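Local coordinates for nourseothricin acetyltransferase (Streptomyces noursei, PDB 5C82), which probably transfers an acetyl group from acetyl-CoA to the antibiotic nourseothricin, as a GNAT-family acetyltransferase associated with antibiotic resistance, at residues 157-171 and 178-190. The protein carries 1 engineered substitution. Sequence-based numbering, arbitrary orientation.
Sequences YRRMGFTLCGLDTAL and DGEQALYMSMPCP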
ATOM      1  N   TYR A 157       3.672  18.496   2.594  1.00 17.12           N
ATOM      2  CA  TYR A 157       3.483  17.402   3.561  1.00 15.15           C
ATOM      3  C   TYR A 157       4.641  17.334   4.504  1.00 17.35           C
ATOM      4  O   TYR A 157       4.442  17.089   5.694  1.00 17.60           O
ATOM      5  CB  TYR A 157       3.327  16.040   2.845  1.00 16.26           C
ATOM      6  CG  TYR A 157       2.046  15.935   2.050  1.00 18.06           C
ATOM      7  CD1 TYR A 157       0.875  16.568   2.481  1.00 19.78           C
ATOM      8  CD2 TYR A 157       2.003  15.225   0.856  1.00 17.91           C
ATOM      9  CE1 TYR A 157      -0.290  16.523   1.725  1.00 18.04           C
ATOM     10  CE2 TYR A 157       0.845  15.188   0.080  1.00 18.28           C
ATOM     11  CZ  TYR A 157      -0.302  15.823   0.530  1.00 22.50           C
ATOM     12  OH  TYR A 157      -1.449  15.722  -0.203  1.00 22.04           O
ATOM     13  N   ARG A 158       5.867  17.533   3.966  1.00 13.47           N
ATOM     14  CA  ARG A 158       7.098  17.526   4.747  1.00 13.20           C
ATOM     15  C   ARG A 158       7.074  18.636   5.784  1.00 16.05           C
ATOM     16  O   ARG A 158       7.622  18.503   6.878  1.00 14.95           O
ATOM     17  CB  ARG A 158       8.342  17.633   3.807  1.00 12.46           C
ATOM     18  CG  ARG A 158       9.691  17.525   4.529  1.00 15.70           C
ATOM     19  CD  ARG A 158       9.891  16.150   5.167  1.00 20.10           C
ATOM     20  NE  ARG A 158      11.299  15.887   5.484  1.00 27.75           N
ATOM     21  CZ  ARG A 158      11.841  15.945   6.700  1.00 36.97           C
ATOM     22  NH1 ARG A 158      11.089  16.218   7.764  1.00 18.53           N
ATOM     23  NH2 ARG A 158      13.126  15.699   6.866  1.00 22.05           N
ATOM     24  N   ARG A 159       6.407  19.726   5.440  1.00 15.12           N
ATOM     25  CA  ARG A 159       6.260  20.911   6.281  1.00 14.39           C
ATOM     26  C   ARG A 159       4.986  20.890   7.138  1.00 18.44           C
ATOM     27  O   ARG A 159       4.616  21.902   7.739  1.00 18.37           O
ATOM     28  CB  ARG A 159       6.344  22.142   5.394  1.00 11.79           C
ATOM     29  CG  ARG A 159       7.756  22.392   4.962  1.00 16.47           C
ATOM     30  CD  ARG A 159       7.794  23.214   3.704  1.00 14.45           C
ATOM     31  NE  ARG A 159       9.166  23.433   3.252  1.00 14.99           N
ATOM     32  CZ  ARG A 159       9.901  22.562   2.567  1.00 27.81           C
ATOM     33  NH1 ARG A 159       9.427  21.353   2.293  1.00 19.93           N
ATOM     34  NH2 ARG A 159      11.134  22.878   2.191  1.00 14.97           N
HETATM   35  N   MSE A 160       4.341  19.726   7.215  1.00 14.83           N
HETATM   36  CA  MSE A 160       3.181  19.454   8.066  1.00 14.32           C
HETATM   37  C   MSE A 160       3.526  18.331   9.080  1.00 18.64           C
HETATM   38  O   MSE A 160       2.643  17.885   9.827  1.00 19.22           O
HETATM   39  CB  MSE A 160       1.984  19.008   7.218  1.00 16.11           C
HETATM   40  CG  MSE A 160       1.164  20.154   6.667  1.00 21.99           C
HETATM   41 SE   MSE A 160      -0.320  19.391   5.684  0.79 28.58          SE
HETATM   42  CE  MSE A 160      -0.495  20.797   4.382  1.00 24.69           C
ATOM     43  N   GLY A 161       4.773  17.852   9.053  1.00 13.58           N
ATOM     44  CA  GLY A 161       5.238  16.815   9.973  1.00 13.84           C
ATOM     45  C   GLY A 161       5.369  15.403   9.422  1.00 17.62           C
ATOM     46  O   GLY A 161       5.763  14.488  10.157  1.00 17.97           O
ATOM     47  N   PHE A 162       5.011  15.199   8.142  1.00 12.89           N
ATOM     48  CA  PHE A 162       5.150  13.894   7.473  1.00 12.54           C
ATOM     49  C   PHE A 162       6.576  13.701   6.972  1.00 18.27           C
ATOM     50  O   PHE A 162       7.302  14.679   6.725  1.00 18.03           O
ATOM     51  CB  PHE A 162       4.186  13.779   6.262  1.00 13.57           C
ATOM     52  CG  PHE A 162       2.730  13.685   6.657  1.00 14.45           C
ATOM     53  CD1 PHE A 162       1.981  14.837   6.912  1.00 16.71           C
ATOM     54  CD2 PHE A 162       2.099  12.451   6.759  1.00 15.77           C
ATOM     55  CE1 PHE A 162       0.628  14.745   7.280  1.00 17.43           C
ATOM     56  CE2 PHE A 162       0.746  12.359   7.145  1.00 17.66           C
ATOM     57  CZ  PHE A 162       0.021  13.503   7.386  1.00 15.51           C
ATOM     58  N   THR A 163       6.990  12.429   6.858  1.00 14.47           N
ATOM     59  CA  THR A 163       8.276  12.042   6.267  1.00 13.97           C
ATOM     60  C   THR A 163       8.008  10.807   5.412  1.00 16.95           C
ATOM     61  O   THR A 163       7.072  10.058   5.693  1.00 16.75           O
ATOM     62  CB  THR A 163       9.367  11.730   7.312  1.00 19.30           C
ATOM     63  OG1 THR A 163       8.935  10.631   8.093  1.00 21.03           O
ATOM     64  CG2 THR A 163       9.730  12.916   8.202  1.00 17.60           C
ATOM     65  N   LEU A 164       8.822  10.593   4.383  1.00 13.55           N
ATOM     66  CA  LEU A 164       8.722   9.430   3.509  1.00 13.00           C
ATOM     67  C   LEU A 164       8.788   8.147   4.346  1.00 17.75           C
ATOM     68  O   LEU A 164       9.695   8.007   5.155  1.00 18.40           O
ATOM     69  CB  LEU A 164       9.892   9.466   2.506  1.00 12.60           C
ATOM     70  CG  LEU A 164       9.886   8.427   1.399  1.00 15.78           C
ATOM     71  CD1 LEU A 164       8.776   8.748   0.339  1.00 15.93           C
ATOM     72  CD2 LEU A 164      11.234   8.388   0.735  1.00 15.57           C
ATOM     73  N   CYS A 165       7.825   7.230   4.168  1.00 14.32           N
ATOM     74  CA  CYS A 165       7.810   5.970   4.911  1.00 14.15           C
ATOM     75  C   CYS A 165       7.803   4.761   3.971  1.00 19.50           C
ATOM     76  O   CYS A 165       7.830   3.625   4.412  1.00 18.60           O
ATOM     77  CB  CYS A 165       6.653   5.927   5.902  1.00 13.51           C
ATOM     78  SG  CYS A 165       5.030   5.750   5.140  1.00 17.38           S
ATOM     79  N   GLY A 166       7.751   5.027   2.682  1.00 17.03           N
ATOM     80  CA  GLY A 166       7.745   3.981   1.680  1.00 17.29           C
ATOM     81  C   GLY A 166       7.321   4.509   0.331  1.00 19.75           C
ATOM     82  O   GLY A 166       7.241   5.730   0.123  1.00 17.00           O
ATOM     83  N   LEU A 167       7.054   3.568  -0.591  1.00 14.81           N
ATOM     84  CA  LEU A 167       6.649   3.850  -1.962  1.00 14.92           C
ATOM     85  C   LEU A 167       6.139   2.585  -2.641  1.00 16.87           C
ATOM     86  O   LEU A 167       6.395   1.489  -2.148  1.00 16.55           O
ATOM     87  CB  LEU A 167       7.819   4.473  -2.787  1.00 15.26           C
ATOM     88  CG  LEU A 167       8.987   3.565  -3.250  1.00 21.56           C
ATOM     89  CD1 LEU A 167       9.755   4.206  -4.374  1.00 22.29           C
ATOM     90  CD2 LEU A 167       9.995   3.367  -2.166  1.00 26.68           C
ATOM     91  N   ASP A 168       5.440   2.741  -3.770  1.00 13.38           N
ATOM     92  CA  ASP A 168       5.018   1.631  -4.636  1.00 12.50           C
ATOM     93  C   ASP A 168       5.167   2.094  -6.082  1.00 15.96           C
ATOM     94  O   ASP A 168       4.330   2.846  -6.588  1.00 14.05           O
ATOM     95  CB  ASP A 168       3.594   1.109  -4.335  1.00 13.22           C
ATOM     96  CG  ASP A 168       3.222  -0.180  -5.101  1.00 19.74           C
ATOM     97  OD1 ASP A 168       3.967  -0.570  -6.042  1.00 19.26           O
ATOM     98  OD2 ASP A 168       2.202  -0.782  -4.773  1.00 19.10           O
ATOM     99  N   THR A 169       6.211   1.597  -6.756  1.00 14.30           N
ATOM    100  CA  THR A 169       6.525   1.959  -8.142  1.00 15.25           C
ATOM    101  C   THR A 169       5.572   1.352  -9.155  1.00 20.08           C
ATOM    102  O   THR A 169       5.596   1.719 -10.334  1.00 19.85           O
ATOM    103  CB  THR A 169       7.996   1.566  -8.484  1.00 19.86           C
ATOM    104  OG1 THR A 169       8.129   0.150  -8.381  1.00 17.94           O
ATOM    105  CG2 THR A 169       9.025   2.270  -7.606  1.00 14.81           C
ATOM    106  N   ALA A 170       4.768   0.386  -8.713  1.00 17.79           N
ATOM    107  CA  ALA A 170       3.866  -0.360  -9.582  1.00 16.12           C
ATOM    108  C   ALA A 170       2.401   0.060  -9.454  1.00 19.19           C
ATOM    109  O   ALA A 170       1.593  -0.377 -10.269  1.00 18.82           O
ATOM    110  CB  ALA A 170       4.027  -1.851  -9.292  1.00 16.25           C
ATOM    111  N   LEU A 171       2.055   0.914  -8.443  1.00 15.28           N
ATOM    112  CA  LEU A 171       0.685   1.374  -8.169  1.00 13.52           C
ATOM    113  C   LEU A 171      -0.049   1.928  -9.382  1.00 19.77           C
ATOM    114  O   LEU A 171      -1.242   1.653  -9.523  1.00 18.74           O
ATOM    115  CB  LEU A 171       0.571   2.383  -6.990  1.00 11.75           C
ATOM    116  CG  LEU A 171      -0.889   2.478  -6.395  1.00 14.22           C
ATOM    117  CD1 LEU A 171      -1.346   1.148  -5.682  1.00 12.85           C
ATOM    118  CD2 LEU A 171      -1.080   3.692  -5.477  1.00 13.46           C
ATOM    119  N   ASP A 178       0.549   6.030 -15.528  1.00 19.25           N
ATOM    120  CA  ASP A 178       1.666   5.140 -15.828  1.00 18.48           C
ATOM    121  C   ASP A 178       2.937   5.985 -16.077  1.00 22.26           C
ATOM    122  O   ASP A 178       2.885   6.997 -16.770  1.00 22.22           O
ATOM    123  CB  ASP A 178       1.325   4.256 -17.031  1.00 19.87           C
ATOM    124  CG  ASP A 178       2.181   3.015 -17.133  1.00 21.04           C
ATOM    125  OD1 ASP A 178       3.422   3.155 -17.337  1.00 18.59           O
ATOM    126  OD2 ASP A 178       1.624   1.911 -17.028  1.00 25.11           O
ATOM    127  N   GLY A 179       4.026   5.620 -15.415  1.00 19.40           N
ATOM    128  CA  GLY A 179       5.279   6.373 -15.471  1.00 18.56           C
ATOM    129  C   GLY A 179       5.547   7.132 -14.184  1.00 23.19           C
ATOM    130  O   GLY A 179       6.678   7.559 -13.948  1.00 24.08           O
ATOM    131  N   GLU A 180       4.503   7.289 -13.330  1.00 18.15           N
ATOM    132  CA  GLU A 180       4.597   7.896 -12.004  1.00 16.34           C
ATOM    133  C   GLU A 180       4.695   6.792 -10.944  1.00 19.83           C
ATOM    134  O   GLU A 180       4.335   5.642 -11.206  1.00 18.99           O
ATOM    135  CB  GLU A 180       3.389   8.801 -11.722  1.00 17.72           C
ATOM    136  CG  GLU A 180       3.260   9.977 -12.681  1.00 19.42           C
ATOM    137  CD  GLU A 180       1.897  10.639 -12.690  1.00 30.36           C
ATOM    138  OE1 GLU A 180       1.290  10.803 -11.605  1.00 18.80           O
ATOM    139  OE2 GLU A 180       1.443  11.018 -13.793  1.00 23.05           O
ATOM    140  N   GLN A 181       5.204   7.125  -9.749  1.00 15.69           N
ATOM    141  CA  GLN A 181       5.319   6.131  -8.668  1.00 14.84           C
ATOM    142  C   GLN A 181       4.536   6.664  -7.483  1.00 19.44           C
ATOM    143  O   GLN A 181       4.456   7.894  -7.290  1.00 18.82           O
ATOM    144  CB  GLN A 181       6.793   5.878  -8.272  1.00 15.31           C
ATOM    145  CG  GLN A 181       7.697   5.313  -9.422  1.00 14.74           C
ATOM    146  CD  GLN A 181       8.019   6.336 -10.485  1.00 22.36           C
ATOM    147  OE1 GLN A 181       8.417   7.482 -10.188  1.00 21.80           O
ATOM    148  NE2 GLN A 181       7.745   5.993 -11.739  1.00  9.20           N
ATOM    149  N   ALA A 182       3.941   5.762  -6.702  1.00 14.70           N
ATOM    150  CA  ALA A 182       3.221   6.223  -5.512  1.00 14.42           C
ATOM    151  C   ALA A 182       4.234   6.419  -4.369  1.00 17.36           C
ATOM    152  O   ALA A 182       5.056   5.555  -4.138  1.00 17.42           O
ATOM    153  CB  ALA A 182       2.153   5.213  -5.122  1.00 14.23           C
ATOM    154  N   LEU A 183       4.235   7.566  -3.722  1.00 15.96           N
ATOM    155  CA  LEU A 183       5.132   7.794  -2.593  1.00 14.75           C
ATOM    156  C   LEU A 183       4.293   7.785  -1.332  1.00 18.49           C
ATOM    157  O   LEU A 183       3.185   8.359  -1.304  1.00 17.35           O
ATOM    158  CB  LEU A 183       5.937   9.101  -2.705  1.00 14.46           C
ATOM    159  CG  LEU A 183       6.791   9.336  -3.963  1.00 18.97           C
ATOM    160  CD1 LEU A 183       7.517  10.663  -3.850  1.00 18.65           C
ATOM    161  CD2 LEU A 183       7.792   8.155  -4.260  1.00 15.49           C
ATOM    162  N   TYR A 184       4.812   7.115  -0.299  1.00 14.32           N
ATOM    163  CA  TYR A 184       4.120   6.971   0.973  1.00 14.26           C
ATOM    164  C   TYR A 184       4.751   7.818   2.061  1.00 17.09           C
ATOM    165  O   TYR A 184       5.972   7.858   2.176  1.00 14.70           O
ATOM    166  CB  TYR A 184       4.022   5.486   1.362  1.00 16.14           C
ATOM    167  CG  TYR A 184       3.282   4.632   0.341  1.00 18.19           C
ATOM    168  CD1 TYR A 184       2.210   5.146  -0.380  1.00 20.05           C
ATOM    169  CD2 TYR A 184       3.576   3.277   0.190  1.00 18.28           C
ATOM    170  CE1 TYR A 184       1.493   4.355  -1.269  1.00 21.85           C
ATOM    171  CE2 TYR A 184       2.870   2.480  -0.711  1.00 18.05           C
ATOM    172  CZ  TYR A 184       1.838   3.029  -1.447  1.00 23.83           C
ATOM    173  OH  TYR A 184       1.102   2.264  -2.316  1.00 27.61           O
HETATM  174  N   MSE A 185       3.914   8.589   2.794  1.00 14.36           N
HETATM  175  CA  MSE A 185       4.413   9.452   3.871  1.00 13.07           C
HETATM  176  C   MSE A 185       3.594   9.258   5.123  1.00 15.90           C
HETATM  177  O   MSE A 185       2.380   9.044   5.058  1.00 14.63           O
HETATM  178  CB  MSE A 185       4.458  10.940   3.452  1.00 14.96           C
HETATM  179  CG  MSE A 185       5.236  11.200   2.142  1.00 19.34           C
HETATM  180 SE   MSE A 185       5.310  13.066   1.680  0.79 23.27          SE
HETATM  181  CE  MSE A 185       6.693  13.683   3.047  1.00 19.59           C
ATOM    182  N   SER A 186       4.255   9.301   6.267  1.00 12.60           N
ATOM    183  CA  SER A 186       3.552   9.110   7.516  1.00 12.66           C
ATOM    184  C   SER A 186       3.973  10.120   8.562  1.00 18.40           C
ATOM    185  O   SER A 186       5.046  10.719   8.473  1.00 16.34           O
ATOM    186  CB  SER A 186       3.728   7.690   8.043  1.00 14.66           C
ATOM    187  OG  SER A 186       5.083   7.452   8.389  1.00 23.21           O
HETATM  188  N   MSE A 187       3.120  10.259   9.578  1.00 16.68           N
HETATM  189  CA  MSE A 187       3.349  11.117  10.723  1.00 17.68           C
HETATM  190  C   MSE A 187       2.833  10.390  11.945  1.00 21.81           C
HETATM  191  O   MSE A 187       1.680   9.963  11.888  1.00 21.11           O
HETATM  192  CB  MSE A 187       2.540  12.409  10.545  1.00 19.90           C
HETATM  193  CG  MSE A 187       2.883  13.448  11.510  1.00 28.50           C
HETATM  194 SE   MSE A 187       1.808  15.001  11.163  1.00 38.31          SE
HETATM  195  CE  MSE A 187       0.091  14.473  11.957  1.00 34.76           C
ATOM    196  N   PRO A 188       3.589  10.303  13.078  1.00 19.63           N
ATOM    197  CA  PRO A 188       2.995   9.734  14.301  1.00 20.60           C
ATOM    198  C   PRO A 188       1.855  10.650  14.776  1.00 26.38           C
ATOM    199  O   PRO A 188       1.922  11.872  14.594  1.00 23.45           O
ATOM    200  CB  PRO A 188       4.154   9.722  15.306  1.00 22.49           C
ATOM    201  CG  PRO A 188       5.125  10.706  14.811  1.00 26.30           C
ATOM    202  CD  PRO A 188       4.960  10.791  13.321  1.00 21.86           C
ATOM    203  N   CYS A 189       0.807  10.054  15.346  1.00 26.97           N
ATOM    204  CA  CYS A 189      -0.367  10.789  15.800  1.00 30.23           C
ATOM    205  C   CYS A 189      -0.192  11.249  17.267  1.00 36.51           C
ATOM    206  O   CYS A 189       0.033  10.411  18.126  1.00 34.84           O
ATOM    207  CB  CYS A 189      -1.632   9.957  15.588  1.00 32.20           C
ATOM    208  SG  CYS A 189      -3.150  10.746  16.172  1.00 37.51           S
ATOM    209  N   PRO A 190      -0.207  12.586  17.545  1.00 37.52           N
ATOM    210  CA  PRO A 190       0.006  13.075  18.932  1.00 42.59           C
ATOM    211  C   PRO A 190      -0.900  12.470  20.010  1.00 70.61           C
ATOM    212  O   PRO A 190      -2.124  12.579  19.943  1.00 39.52           O
ATOM    213  CB  PRO A 190      -0.215  14.587  18.814  1.00 43.59           C
ATOM    214  CG  PRO A 190       0.024  14.911  17.378  1.00 46.32           C
ATOM    215  CD  PRO A 190      -0.450  13.714  16.613  1.00 40.88           C
TER
HETATM  216  O   HOH W   1       7.524   8.514   8.559  1.00 26.29           O
HETATM  217  O   HOH W   2       6.800   3.581 -12.812  1.00 21.11           O
HETATM  218  O   HOH W   3       3.405   3.217 -10.942  1.00 25.43           O
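M187 lies over one face of the F162 ring: its CB stands 3.9 Å from the ring centroid, over the face, in a CH-pi contact. Its selenium hangs over the same ring at 4.4 Å from the centroid. With CG anti to the backbone N (chi1 -169°), M187 runs straight as far as SE before bending at the methyl. M185, the other selenomethionine here, instead has CG anti to the carbonyl carbon, beside the backbone N, and brings SE to the edge of the Y157 ring, 3.8 Å from Y157 CB. Both are Met-aromatic contacts.

From T163 opposite S186 to D168 opposite A182, strands 163-168 and 182-188 pair antiparallel. A classic beta bulge interrupts the register: C165 and G166 both face Y184, whose O takes a nearly straight bond from C165 N (2.8 Å, 172°) and a weak one from G166 N. The Y184 ring then runs alongside the chain of L167 to D168, its OH 3.4 Å from D168 CB. The D168 carboxylate is turned 74° from that ring; OD1 accepts from A170 N in an Asx turn, while OD2 makes a salt bridge to R105 of the second subunit. Near the other end, a water joins T163 OG1 and S186 OG.

This is the C-terminal hairpin of the GNAT sheet. Strand 182-188 is hydrogen-bonded on its far side to strand 141-147, Y157 and F162 pack on L144, and L167 and L183 meet V38 of strand 34-40. Strand 163-168 ends the sheet within the chain, but G166 to D168 pair with a strand of the second subunit, carrying it across the dimer.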